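Local coordinates for adhesion and penetration protein autotransporter (Haemophilus influenzae, PDB 3SYJ) that probably acts as a serine protease and promotes adherence to and invasion of host cells, its secreted passenger domain also self-associating between bacteria, at residues T41-A46 with E150-G155; S220-Y225 with L233-L238; V458-D463 with L480-H485; T653-A658 with L709-T714; V664-Q669 with K718-L723. All blocks are in the same frame, centred on the assembly; numbering follows the deposited sequence.

Contacts 1, 2 and 3 come in series along the chain, from the protease domain into the beta-helix of the passenger, and contacts 4 and 5 interleave after them. Contacts 1 and 2, with centres 11 Å apart, touch each other within the serine protease domain: strands 151-155 and 221-226 are neighbours in one antiparallel sheet, and 231-238 lies next beyond. Contact 3 joins neighbouring parallel strands on adjacent coils of the beta-helix, about 41 Å between centres from both. Contacts 4 and 5 lie farther along the solenoid, 22 Å apart between centres, both tying residues 653-669 to 709-723. The series thus passes from a compact protease domain to the elongated beta-helix that makes up most of the passenger.

Contact 1: T41-A46 with E150-G155; sequences TSMTKA and ERVRIG
Glu-150 reaches the loop at Met-43 to Ala-46 with its carboxylate, and polar contacts dominate the meeting. OE2 accepts the backbone N-H of Lys-45 over 3.1 Å from Lys-45 N to Glu-150 OE2, at an N-H...O angle of 151°, on the lone pair that points away from OE1. A carboxylate suits this place because both oxygens can accept at once. One water donates to Glu-150 OE1 at 2.7 Å and accepts from Met-43 N; a second donates to Glu-150 OE2 and also bonds to Thr-44 OG1. The bend at chi2 (-83°) of Glu-150 is what turns the carboxylate toward Lys-45 N and the two waters.

Apolar contact backs this up. Ala-46 CB lies 3.5 Å from Glu-150 CG, its small methyl letting the aliphatic part of the glutamate come close. The flexible thioether of Met-43, bent at chi2 and chi3, brings CE to 3.8 Å from Val-152 CG1, the two side chains crossing at about a right angle. Phe-15 touches both Met-43 and Val-152, while Trp-232 touches Met-43, Ala-46 and Glu-150.

The buried charge of Glu-150 would probably be stabilised by the Lys-45 N-H and the two waters. One direct N-H bond and two water bridges thus join the loop after strand 38-42 to strand 151-155 of the S6-family, chymotrypsin-like protease domain.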
# COMPACT_ATOMS: atom_id res chain seq x y z
N THR A 41 8.97 -28.76 45.85
CA THR A 41 8.01 -27.98 45.10
C THR A 41 6.69 -27.96 45.84
O THR A 41 6.16 -29.01 46.21
CB THR A 41 7.80 -28.53 43.70
OG1 THR A 41 9.04 -28.50 42.99
CG2 THR A 41 6.78 -27.68 42.95
N SER A 42 6.17 -26.76 46.06
CA SER A 42 4.98 -26.59 46.88
C SER A 42 3.69 -26.60 46.05
O SER A 42 3.67 -26.13 44.91
CB SER A 42 5.10 -25.30 47.70
OG SER A 42 4.01 -25.16 48.58
N MET A 43 2.62 -27.13 46.64
CA MET A 43 1.29 -27.14 46.01
C MET A 43 1.29 -27.82 44.64
O MET A 43 0.84 -27.24 43.65
CB MET A 43 0.72 -25.72 45.89
CG MET A 43 0.44 -25.06 47.23
SD MET A 43 -0.78 -25.99 48.21
CE MET A 43 -0.02 -25.93 49.83
N THR A 44 1.80 -29.05 44.59
CA THR A 44 1.84 -29.81 43.34
C THR A 44 0.55 -30.60 43.20
O THR A 44 0.19 -31.02 42.10
CB THR A 44 3.04 -30.78 43.28
OG1 THR A 44 2.92 -31.78 44.30
CG2 THR A 44 4.35 -30.03 43.46
N LYS A 45 -0.15 -30.80 44.31
CA LYS A 45 -1.36 -31.61 44.32
C LYS A 45 -2.62 -30.87 44.79
O LYS A 45 -3.68 -31.48 44.97
CB LYS A 45 -1.13 -32.88 45.13
CG LYS A 45 -0.07 -33.75 44.50
CD LYS A 45 0.42 -34.85 45.44
CE LYS A 45 1.32 -35.82 44.69
NZ LYS A 45 1.92 -36.87 45.56
N ALA A 46 -2.52 -29.55 44.97
CA ALA A 46 -3.68 -28.73 45.28
C ALA A 46 -3.39 -27.30 44.89
O ALA A 46 -2.24 -26.88 44.92
CB ALA A 46 -4.03 -28.82 46.76
N GLU A 150 -2.43 -32.59 50.50
CA GLU A 150 -1.87 -31.35 51.04
C GLU A 150 -2.47 -31.01 52.40
O GLU A 150 -3.63 -31.30 52.69
CB GLU A 150 -2.08 -30.21 50.05
CG GLU A 150 -1.60 -30.52 48.64
CD GLU A 150 -0.11 -30.29 48.44
OE1 GLU A 150 0.59 -29.98 49.43
OE2 GLU A 150 0.37 -30.41 47.29
N ARG A 151 -1.65 -30.39 53.25
CA ARG A 151 -2.08 -29.98 54.58
C ARG A 151 -1.28 -28.75 54.98
O ARG A 151 -0.06 -28.73 54.80
CB ARG A 151 -1.88 -31.11 55.60
CG ARG A 151 -3.09 -31.35 56.48
CD ARG A 151 -2.77 -31.90 57.85
NE ARG A 151 -2.72 -33.35 57.92
CZ ARG A 151 -3.44 -34.10 58.76
NH1 ARG A 151 -4.29 -33.55 59.61
NH2 ARG A 151 -3.30 -35.42 58.76
N VAL A 152 -1.95 -27.72 55.51
CA VAL A 152 -1.27 -26.49 55.90
C VAL A 152 -1.79 -25.91 57.22
O VAL A 152 -2.87 -26.28 57.69
CB VAL A 152 -1.39 -25.40 54.81
CG1 VAL A 152 -0.84 -25.90 53.49
CG2 VAL A 152 -2.84 -24.98 54.65
N ARG A 153 -1.01 -25.02 57.83
CA ARG A 153 -1.43 -24.30 59.04
C ARG A 153 -0.92 -22.87 59.02
O ARG A 153 -0.08 -22.50 58.20
CB ARG A 153 -0.97 -25.01 60.33
CG ARG A 153 0.54 -24.93 60.62
CD ARG A 153 0.85 -25.13 62.11
NE ARG A 153 0.24 -24.08 62.92
CZ ARG A 153 0.81 -22.91 63.21
NH1 ARG A 153 2.04 -22.64 62.78
NH2 ARG A 153 0.16 -22.01 63.95
N ILE A 154 -1.43 -22.05 59.92
CA ILE A 154 -1.10 -20.64 59.90
C ILE A 154 -1.40 -20.06 61.27
O ILE A 154 -2.37 -20.46 61.91
CB ILE A 154 -1.93 -19.91 58.82
CG1 ILE A 154 -1.63 -18.41 58.82
CG2 ILE A 154 -3.42 -20.18 59.03
CD1 ILE A 154 -2.31 -17.63 57.71
N GLY A 155 -0.57 -19.13 61.72
CA GLY A 155 -0.79 -18.53 63.03
C GLY A 155 0.11 -17.34 63.33
O GLY A 155 1.00 -17.00 62.55
O HOH W 1 2.94 -28.57 49.23
O HOH W 2 2.87 -30.95 46.69

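Contact 2: S220-Y225 with L233-L238; sequences SPMFIY and LINGIL
This is an antiparallel beta hairpin pairing, buried in the seven-stranded sheet of the protease domain, between strands 221-226 and 231-238. Pro-221 opposite Ile-237 is a non-hydrogen-bonded pair, whereas Met-222 with Gly-236 and Ile-224 with Leu-233 are hydrogen-bonded. Between them the register slips by one residue: Asn-235 and Gly-236 both face Met-222, whose O accepts two N-H groups, from Asn-235 N at 2.8 Å and from Gly-236 N at 3.2 Å. At the open end Leu-238 N gives Ser-220 O an almost straight bond of 2.8 Å (173° at the hydrogen).

The bulge turns Asn-235 toward the partner strand. Met-222 and Asn-235 run side by side in the same direction, and Met-222 CE lies 3.2 Å from Asn-235 CB; the bends at chi2 (-105°) and chi3 (105°) bring the thioether against the asparagine. Its amide finds a polar partner in Thr-134, which bonds to OD1. Ile-224 CG2 packs obliquely on Asn-235 CB at 3.6 Å. Ile-234 sends CD1 to 3.8 Å from Pro-221 CB. Phe-223 and Ile-234, a non-hydrogen-bonded pair, cross at a slant, Phe-223 CD1 coming 3.9 Å from Ile-234 CB. Gly-236 adds no side chain to the face that carries Met-222.

Ser-220 OG is bonded to Asp-217 O and Arg-153, and Leu-238 lies close to Ser-218, the probable catalytic serine. The arrangement is a classic beta bulge in a hairpin beside the active site of a serine protease.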
# COMPACT_ATOMS: atom_id res chain seq x y z
N SER A 220 -5.31 -21.32 66.44
CA SER A 220 -5.00 -21.15 65.02
C SER A 220 -5.43 -22.39 64.24
O SER A 220 -5.41 -23.49 64.77
CB SER A 220 -3.51 -20.86 64.79
OG SER A 220 -2.75 -22.05 64.87
N PRO A 221 -5.81 -22.21 62.96
CA PRO A 221 -6.43 -23.27 62.18
C PRO A 221 -5.43 -24.14 61.43
O PRO A 221 -4.34 -23.71 61.07
CB PRO A 221 -7.25 -22.50 61.14
CG PRO A 221 -6.77 -21.07 61.20
CD PRO A 221 -5.63 -20.98 62.16
N MET A 222 -5.84 -25.37 61.17
CA MET A 222 -5.06 -26.29 60.37
C MET A 222 -6.01 -26.81 59.30
O MET A 222 -7.15 -27.17 59.60
CB MET A 222 -4.52 -27.40 61.28
CG MET A 222 -3.80 -28.54 60.60
SD MET A 222 -4.80 -30.04 60.51
CE MET A 222 -5.24 -29.98 58.80
N PHE A 223 -5.56 -26.80 58.05
CA PHE A 223 -6.42 -27.12 56.91
C PHE A 223 -5.93 -28.35 56.17
O PHE A 223 -4.73 -28.60 56.10
CB PHE A 223 -6.44 -25.95 55.93
CG PHE A 223 -6.87 -24.65 56.53
CD1 PHE A 223 -8.20 -24.26 56.48
CD2 PHE A 223 -5.95 -23.82 57.16
CE1 PHE A 223 -8.61 -23.06 57.04
CE2 PHE A 223 -6.35 -22.62 57.72
CZ PHE A 223 -7.69 -22.23 57.66
N ILE A 224 -6.86 -29.11 55.61
CA ILE A 224 -6.49 -30.29 54.84
C ILE A 224 -7.16 -30.26 53.48
O ILE A 224 -8.31 -29.82 53.34
CB ILE A 224 -6.80 -31.60 55.62
CG1 ILE A 224 -6.04 -32.79 55.01
CG2 ILE A 224 -8.32 -31.85 55.70
CD1 ILE A 224 -6.12 -34.05 55.85
N TYR A 225 -6.43 -30.70 52.45
CA TYR A 225 -7.00 -30.73 51.12
C TYR A 225 -7.65 -32.07 50.81
O TYR A 225 -6.99 -33.11 50.83
CB TYR A 225 -5.94 -30.43 50.06
CG TYR A 225 -6.52 -30.21 48.67
CD1 TYR A 225 -7.23 -29.06 48.38
CD2 TYR A 225 -6.37 -31.16 47.67
CE1 TYR A 225 -7.76 -28.84 47.13
CE2 TYR A 225 -6.91 -30.95 46.41
CZ TYR A 225 -7.60 -29.78 46.14
OH TYR A 225 -8.14 -29.54 44.90
N LEU A 233 -10.46 -27.81 53.27
CA LEU A 233 -11.38 -27.87 54.40
C LEU A 233 -10.59 -27.52 55.63
O LEU A 233 -9.39 -27.82 55.70
CB LEU A 233 -11.95 -29.28 54.56
CG LEU A 233 -12.83 -29.80 53.42
CD1 LEU A 233 -12.84 -31.31 53.38
CD2 LEU A 233 -14.23 -29.28 53.60
N ILE A 234 -11.22 -26.88 56.61
CA ILE A 234 -10.55 -26.75 57.88
C ILE A 234 -10.66 -28.10 58.57
O ILE A 234 -11.73 -28.71 58.61
CB ILE A 234 -11.09 -25.60 58.78
CG1 ILE A 234 -10.33 -25.60 60.11
CG2 ILE A 234 -12.59 -25.74 59.00
CD1 ILE A 234 -10.54 -24.38 60.95
N ASN A 235 -9.53 -28.59 59.10
CA ASN A 235 -9.49 -29.92 59.69
C ASN A 235 -9.41 -29.88 61.20
O ASN A 235 -9.97 -30.73 61.88
CB ASN A 235 -8.33 -30.73 59.10
CG ASN A 235 -8.30 -32.18 59.58
OD1 ASN A 235 -9.35 -32.79 59.84
ND2 ASN A 235 -7.11 -32.73 59.69
N GLY A 236 -8.72 -28.89 61.74
CA GLY A 236 -8.59 -28.81 63.18
C GLY A 236 -8.06 -27.48 63.66
O GLY A 236 -7.70 -26.60 62.86
N ILE A 237 -8.02 -27.32 64.98
CA ILE A 237 -7.48 -26.11 65.58
C ILE A 237 -6.34 -26.45 66.53
O ILE A 237 -6.41 -27.44 67.27
CB ILE A 237 -8.58 -25.33 66.32
CG1 ILE A 237 -9.28 -26.25 67.33
CG2 ILE A 237 -9.59 -24.77 65.32
CD1 ILE A 237 -10.29 -25.52 68.20
N LEU A 238 -5.28 -25.65 66.50
CA LEU A 238 -4.09 -25.97 67.28
C LEU A 238 -4.37 -25.85 68.77
O LEU A 238 -4.88 -24.83 69.23
CB LEU A 238 -2.90 -25.10 66.87
CG LEU A 238 -1.53 -25.50 67.44
CD1 LEU A 238 -0.37 -25.19 66.50
CD2 LEU A 238 -1.30 -24.82 68.77

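Contact 3: V458-D463 with L480-H485; sequences VQLNDD and LDLNGH
His-485 lays its ring against the backbone of Leu-460 to Asp-462, CE1 coming 3.3 Å from Leu-460 O. Its CB leaves the end of a type I' turn (Leu-482 to His-485), and chi1 (-70°), which sets CG beside its own N, swings the ring toward the other segment. ND1, 4.0 Å from Leu-460 CB, meets Leu-482 O in the ring plane at 3.2 Å, an internal bond that fixes the rotation of the imidazole; that same oxygen also accepts the backbone N-H of His-485. CD2 passes 3.7 Å from Asp-462 C, and NE2 lies beside Asp-462 N and CA, while Asp-462 O sits over one face of the ring, toward the rim. A flat ring with a donor at its edge suits this place, packing on backbone while adding a second donor to the turn carbonyl.

The two segments lie on adjacent coils of the right-handed beta-helix seen in autotransporter passengers. Val-458 and Gln-459 pair in parallel with Leu-480 and Asp-481: Asp-481 N donates to Val-458 O at 2.7 Å and Leu-460 N to Asp-481 O. Inside, Leu-460 meets two leucines, its CD1 lying 3.9 Å from Leu-482 CD2 and its CD2 4.2 Å from Leu-480 CD1.

On the face carrying Gln-459 and Asp-481 these two run alongside each other, their planes 72° apart, with one water donating to Gln-459 OE1 and Asp-481 OD2; Lys-430 also bonds OE1. Asp-481 OD1 accepts from Asn-483 N in an Asx turn and from His-504 N. Asn-483 ND2 gives Leu-460 O a bond of 3.0 Å from above its carbonyl plane, while Asn-505 bonds OD1.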
# COMPACT_ATOMS: atom_id res chain seq x y z
N VAL A 458 -21.94 -3.56 42.24
CA VAL A 458 -22.85 -2.46 42.48
C VAL A 458 -23.25 -1.90 41.13
O VAL A 458 -22.40 -1.53 40.34
CB VAL A 458 -22.20 -1.35 43.33
CG1 VAL A 458 -22.99 -0.07 43.22
CG2 VAL A 458 -22.06 -1.80 44.79
N GLN A 459 -24.56 -1.86 40.88
CA GLN A 459 -25.10 -1.38 39.61
C GLN A 459 -25.91 -0.10 39.84
O GLN A 459 -26.74 -0.03 40.75
CB GLN A 459 -25.99 -2.47 38.99
CG GLN A 459 -26.79 -2.04 37.77
CD GLN A 459 -27.73 -3.14 37.30
OE1 GLN A 459 -27.32 -4.29 37.16
NE2 GLN A 459 -28.99 -2.80 37.06
N LEU A 460 -25.65 0.91 39.03
CA LEU A 460 -26.31 2.20 39.18
C LEU A 460 -27.56 2.29 38.31
O LEU A 460 -27.49 2.17 37.09
CB LEU A 460 -25.35 3.35 38.81
CG LEU A 460 -23.97 3.35 39.48
CD1 LEU A 460 -23.20 4.63 39.13
CD2 LEU A 460 -24.11 3.19 40.98
N ASN A 461 -28.71 2.50 38.95
CA ASN A 461 -29.94 2.71 38.21
C ASN A 461 -30.45 4.14 38.33
O ASN A 461 -31.61 4.41 38.03
CB ASN A 461 -31.03 1.73 38.65
CG ASN A 461 -30.95 0.41 37.89
OD1 ASN A 461 -31.95 -0.30 37.78
ND2 ASN A 461 -29.78 0.09 37.36
N ASP A 462 -29.58 5.05 38.75
CA ASP A 462 -29.95 6.46 38.90
C ASP A 462 -28.72 7.30 39.18
O ASP A 462 -27.64 6.77 39.48
CB ASP A 462 -30.98 6.63 40.02
CG ASP A 462 -31.65 8.01 40.02
OD1 ASP A 462 -31.49 8.77 39.05
OD2 ASP A 462 -32.34 8.32 41.01
N ASP A 463 -28.87 8.62 39.09
CA ASP A 463 -27.78 9.53 39.41
C ASP A 463 -27.84 9.95 40.87
O ASP A 463 -28.85 9.74 41.55
CB ASP A 463 -27.80 10.77 38.52
CG ASP A 463 -27.71 10.43 37.05
OD1 ASP A 463 -26.85 9.60 36.67
OD2 ASP A 463 -28.50 10.98 36.25
N LEU A 480 -18.07 -2.20 39.94
CA LEU A 480 -18.95 -1.05 39.91
C LEU A 480 -19.44 -0.92 38.48
O LEU A 480 -18.67 -0.54 37.58
CB LEU A 480 -18.21 0.22 40.35
CG LEU A 480 -18.97 1.53 40.13
CD1 LEU A 480 -20.31 1.51 40.84
CD2 LEU A 480 -18.15 2.75 40.58
N ASP A 481 -20.70 -1.28 38.25
CA ASP A 481 -21.31 -1.19 36.92
C ASP A 481 -22.07 0.11 36.78
O ASP A 481 -23.17 0.26 37.31
CB ASP A 481 -22.24 -2.39 36.67
CG ASP A 481 -23.05 -2.24 35.38
OD1 ASP A 481 -22.58 -1.55 34.45
OD2 ASP A 481 -24.15 -2.83 35.30
N LEU A 482 -21.47 1.05 36.06
CA LEU A 482 -22.04 2.38 35.85
C LEU A 482 -23.37 2.34 35.10
O LEU A 482 -24.15 3.29 35.15
CB LEU A 482 -21.05 3.24 35.08
CG LEU A 482 -19.69 3.40 35.77
CD1 LEU A 482 -18.84 4.32 34.94
CD2 LEU A 482 -19.89 3.97 37.16
N ASN A 483 -23.61 1.24 34.39
CA ASN A 483 -24.89 1.02 33.74
C ASN A 483 -25.39 2.27 33.03
O ASN A 483 -26.53 2.68 33.23
CB ASN A 483 -25.92 0.55 34.76
CG ASN A 483 -27.25 0.19 34.13
OD1 ASN A 483 -27.31 -0.15 32.94
ND2 ASN A 483 -28.32 0.25 34.91
N GLY A 484 -24.52 2.88 32.23
CA GLY A 484 -24.90 4.01 31.40
C GLY A 484 -24.86 5.35 32.10
O GLY A 484 -25.24 6.37 31.53
N HIS A 485 -24.39 5.36 33.35
CA HIS A 485 -24.35 6.61 34.11
C HIS A 485 -22.93 7.15 34.17
O HIS A 485 -21.97 6.44 33.85
CB HIS A 485 -24.88 6.38 35.52
CG HIS A 485 -26.36 6.12 35.58
ND1 HIS A 485 -26.90 4.87 35.42
CD2 HIS A 485 -27.40 6.96 35.78
CE1 HIS A 485 -28.22 4.94 35.51
NE2 HIS A 485 -28.54 6.20 35.73
O HOH W 3 -24.64 -4.90 36.57

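Contact 4: T653-A658 with L709-T714; sequences TVSNNA and LTDNAT
Val-654 and Leu-709 lie side by side and point the same way, with Leu-709 CD2 pressed to 3.5 Å from Val-654 CB, closer than ordinary carbon contact. Val-654 CG1 also meets the methyl of Ala-713 at 3.6 Å; branched and small apolar groups fit this close packing. Alongside, Thr-710 N donates to Val-654 O at 3.0 Å, extending the parallel pairing.

Each segment then makes a type II' turn, Ser-655 to Ala-658 and Thr-710 to Ala-713, one stacked on the other as successive coils of the beta-solenoid. Asn-656 and Asp-711 take the positive-phi position in each, and their amide and carboxylate run alongside each other with planes nearly parallel, 9° apart. Asp-711 OD2 accepts from Asn-656 N at 2.7 Å, on its anti side. Asn-656 ND2 bonds outward to Lys-635 O. Asparagine and aspartate suit such turns because their short polar side chains can bond nearby backbone and each other.

One step on, Asn-657 and Asn-712 also run in the same direction, but with amide planes 46° apart, and Asn-712 ND2 gives Asn-657 OD1 a weak bond of 3.1 Å. Thr-714 N closes the pairing on Ala-658 O at 3.2 Å.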
# COMPACT_ATOMS: atom_id res chain seq x y z
N THR A 653 -3.60 10.27 20.00
CA THR A 653 -3.64 11.63 19.49
C THR A 653 -3.12 12.60 20.55
O THR A 653 -3.75 12.79 21.59
CB THR A 653 -5.05 12.05 19.06
OG1 THR A 653 -5.51 11.18 18.02
CG2 THR A 653 -5.03 13.48 18.54
N VAL A 654 -1.97 13.20 20.29
CA VAL A 654 -1.36 14.13 21.22
C VAL A 654 -1.39 15.51 20.59
O VAL A 654 -0.91 15.70 19.47
CB VAL A 654 0.09 13.72 21.53
CG1 VAL A 654 0.63 14.52 22.70
CG2 VAL A 654 0.15 12.23 21.81
N SER A 655 -1.97 16.48 21.29
CA SER A 655 -2.22 17.78 20.70
C SER A 655 -1.80 18.92 21.63
O SER A 655 -1.27 18.68 22.72
CB SER A 655 -3.69 17.92 20.31
OG SER A 655 -4.53 17.77 21.44
N ASN A 656 -2.03 20.15 21.19
CA ASN A 656 -1.58 21.33 21.91
C ASN A 656 -0.11 21.20 22.30
O ASN A 656 0.72 20.88 21.47
CB ASN A 656 -2.45 21.59 23.13
CG ASN A 656 -3.92 21.71 22.77
OD1 ASN A 656 -4.28 22.49 21.88
ND2 ASN A 656 -4.77 20.94 23.44
N ASN A 657 0.20 21.45 23.57
CA ASN A 657 1.56 21.29 24.08
C ASN A 657 1.70 20.01 24.90
O ASN A 657 2.54 19.94 25.79
CB ASN A 657 1.95 22.49 24.95
CG ASN A 657 1.90 23.79 24.19
OD1 ASN A 657 2.50 23.93 23.13
ND2 ASN A 657 1.17 24.76 24.73
N ALA A 658 0.89 19.01 24.59
CA ALA A 658 0.89 17.77 25.34
C ALA A 658 2.12 16.93 25.02
O ALA A 658 2.87 17.23 24.09
CB ALA A 658 -0.37 16.98 25.06
N LEU A 709 0.46 13.37 16.08
CA LEU A 709 0.86 14.57 16.80
C LEU A 709 0.41 15.81 16.04
O LEU A 709 0.60 15.90 14.82
CB LEU A 709 2.38 14.59 16.98
CG LEU A 709 3.01 13.35 17.60
CD1 LEU A 709 4.50 13.56 17.78
CD2 LEU A 709 2.35 13.07 18.94
N THR A 710 -0.19 16.75 16.75
CA THR A 710 -0.61 18.01 16.15
C THR A 710 -0.09 19.17 16.99
O THR A 710 0.51 18.96 18.04
CB THR A 710 -2.14 18.10 15.98
OG1 THR A 710 -2.78 18.10 17.27
CG2 THR A 710 -2.66 16.92 15.17
N ASP A 711 -0.31 20.39 16.51
CA ASP A 711 0.10 21.59 17.23
C ASP A 711 1.56 21.51 17.66
O ASP A 711 2.44 21.32 16.83
CB ASP A 711 -0.81 21.82 18.42
CG ASP A 711 -2.28 21.64 18.07
OD1 ASP A 711 -2.73 22.29 17.10
OD2 ASP A 711 -2.97 20.85 18.74
N ASN A 712 1.82 21.65 18.96
CA ASN A 712 3.18 21.58 19.47
C ASN A 712 3.48 20.28 20.18
O ASN A 712 4.44 20.18 20.93
CB ASN A 712 3.44 22.73 20.44
CG ASN A 712 3.56 24.07 19.75
OD1 ASN A 712 3.43 24.17 18.54
ND2 ASN A 712 3.79 25.12 20.54
N ALA A 713 2.65 19.27 19.95
CA ALA A 713 2.77 18.01 20.66
C ALA A 713 4.11 17.30 20.43
O ALA A 713 4.72 17.42 19.37
CB ALA A 713 1.61 17.09 20.31
N THR A 714 4.55 16.57 21.44
CA THR A 714 5.78 15.80 21.35
C THR A 714 5.52 14.36 21.74
O THR A 714 4.73 14.09 22.64
CB THR A 714 6.85 16.38 22.29
OG1 THR A 714 7.21 17.70 21.84
CG2 THR A 714 8.09 15.51 22.30

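Contact 5: V664-Q669 with K718-L723; sequences VVPNQQ and KGLAKL
Val-665 rests one methyl on the aliphatic chain of Lys-718, its CG2 lying 3.5 Å from Lys-718 CG, with the two side chains crossing at about a right angle. The lysine presents CB to CE along this methyl because its chain runs extended beyond CG, while CG itself sits between N and the carbonyl carbon (chi1 69°). A long side chain of this kind can offer hydrocarbon to its neighbour and still carry a charged end. Further along, the ring of Pro-666 meets Leu-720 obliquely, Pro-666 CG standing 4.1 Å from Leu-720 CG. Val-664 CG2 and Leu-720 CD1 approach more loosely.

One backbone bond joins the segments directly: Leu-720 N donates to Val-664 O at 3.0 Å, almost straight at 176°. A water reinforces it, donating to Leu-720 O at 2.8 Å and accepting weakly from Val-664 N.

What positions these groups is the turn on each side. Val-665 to Gln-668 form a type II turn, and Asn-670 accepts from Val-665 N. In the second segment Gly-719, with positive phi and no side chain, lets the backbones come this close at Val-664 O and Val-665; Leu-720 centres an inverse gamma turn leading into strand 721-723 of the beta-solenoid.

The chemistry is therefore mainly apolar and backbone: hydrocarbon surfaces do the packing, and one straight hydrogen bond with a bridging water probably helps fix how the two segments meet.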
# COMPACT_ATOMS: atom_id res chain seq x y z
N VAL A 664 11.08 2.48 29.17
CA VAL A 664 12.16 2.90 30.05
C VAL A 664 13.49 2.53 29.41
O VAL A 664 13.57 1.56 28.67
CB VAL A 664 12.08 2.23 31.43
CG1 VAL A 664 10.85 2.73 32.18
CG2 VAL A 664 12.05 0.72 31.29
N VAL A 665 14.53 3.32 29.69
CA VAL A 665 15.82 3.14 29.05
C VAL A 665 16.83 2.48 29.99
O VAL A 665 17.11 3.00 31.08
CB VAL A 665 16.41 4.49 28.57
CG1 VAL A 665 17.77 4.28 27.93
CG2 VAL A 665 15.45 5.18 27.60
N PRO A 666 17.39 1.33 29.58
CA PRO A 666 18.41 0.67 30.41
C PRO A 666 19.63 1.57 30.61
O PRO A 666 20.01 2.29 29.70
CB PRO A 666 18.79 -0.55 29.58
CG PRO A 666 17.61 -0.81 28.72
CD PRO A 666 17.06 0.54 28.38
N ASN A 667 20.22 1.51 31.81
CA ASN A 667 21.44 2.26 32.12
C ASN A 667 21.26 3.77 32.19
O ASN A 667 22.22 4.52 32.07
CB ASN A 667 22.57 1.89 31.16
CG ASN A 667 23.00 0.46 31.32
OD1 ASN A 667 22.87 -0.34 30.39
ND2 ASN A 667 23.48 0.12 32.51
N GLN A 668 20.02 4.20 32.38
CA GLN A 668 19.72 5.60 32.67
C GLN A 668 18.75 5.64 33.83
O GLN A 668 18.27 4.61 34.29
CB GLN A 668 19.06 6.27 31.47
CG GLN A 668 19.91 6.28 30.22
CD GLN A 668 19.29 7.12 29.12
OE1 GLN A 668 18.10 7.47 29.17
NE2 GLN A 668 20.09 7.44 28.11
N GLN A 669 18.46 6.84 34.30
CA GLN A 669 17.42 7.02 35.29
C GLN A 669 16.09 7.14 34.56
O GLN A 669 16.01 7.77 33.51
CB GLN A 669 17.67 8.25 36.15
CG GLN A 669 18.88 8.13 37.04
CD GLN A 669 18.89 9.13 38.18
OE1 GLN A 669 18.31 10.21 38.07
NE2 GLN A 669 19.53 8.76 39.28
N LYS A 718 11.22 5.19 23.31
CA LYS A 718 12.62 4.94 23.65
C LYS A 718 12.81 3.65 24.43
O LYS A 718 11.88 3.15 25.07
CB LYS A 718 13.15 6.11 24.48
CG LYS A 718 12.53 6.17 25.86
CD LYS A 718 12.70 7.52 26.52
CE LYS A 718 12.28 7.45 27.98
NZ LYS A 718 12.26 8.79 28.62
N GLY A 719 14.03 3.13 24.39
CA GLY A 719 14.41 1.99 25.21
C GLY A 719 13.59 0.74 24.96
O GLY A 719 13.41 0.31 23.81
N LEU A 720 13.09 0.14 26.04
CA LEU A 720 12.37 -1.13 25.98
C LEU A 720 10.95 -0.93 25.48
O LEU A 720 9.97 -1.08 26.23
CB LEU A 720 12.38 -1.79 27.35
CG LEU A 720 13.79 -2.08 27.88
CD1 LEU A 720 13.73 -2.75 29.24
CD2 LEU A 720 14.54 -2.94 26.88
N ALA A 721 10.84 -0.59 24.20
CA ALA A 721 9.55 -0.29 23.61
C ALA A 721 9.62 -0.51 22.11
O ALA A 721 10.67 -0.31 21.48
CB ALA A 721 9.15 1.14 23.91
N LYS A 722 8.50 -0.94 21.55
CA LYS A 722 8.38 -1.18 20.12
C LYS A 722 7.05 -0.63 19.64
O LYS A 722 5.98 -1.05 20.10
CB LYS A 722 8.48 -2.67 19.83
CG LYS A 722 8.33 -3.05 18.38
CD LYS A 722 8.48 -4.55 18.22
CE LYS A 722 8.50 -4.97 16.77
NZ LYS A 722 8.82 -6.43 16.65
N LEU A 723 7.11 0.33 18.72
CA LEU A 723 5.91 0.91 18.12
C LEU A 723 5.46 0.06 16.95
O LEU A 723 6.16 -0.05 15.94
CB LEU A 723 6.18 2.34 17.67
CG LEU A 723 5.03 3.14 17.04
CD1 LEU A 723 3.75 3.08 17.88
CD2 LEU A 723 5.46 4.58 16.83
O HOH W 4 9.24 -0.35 28.80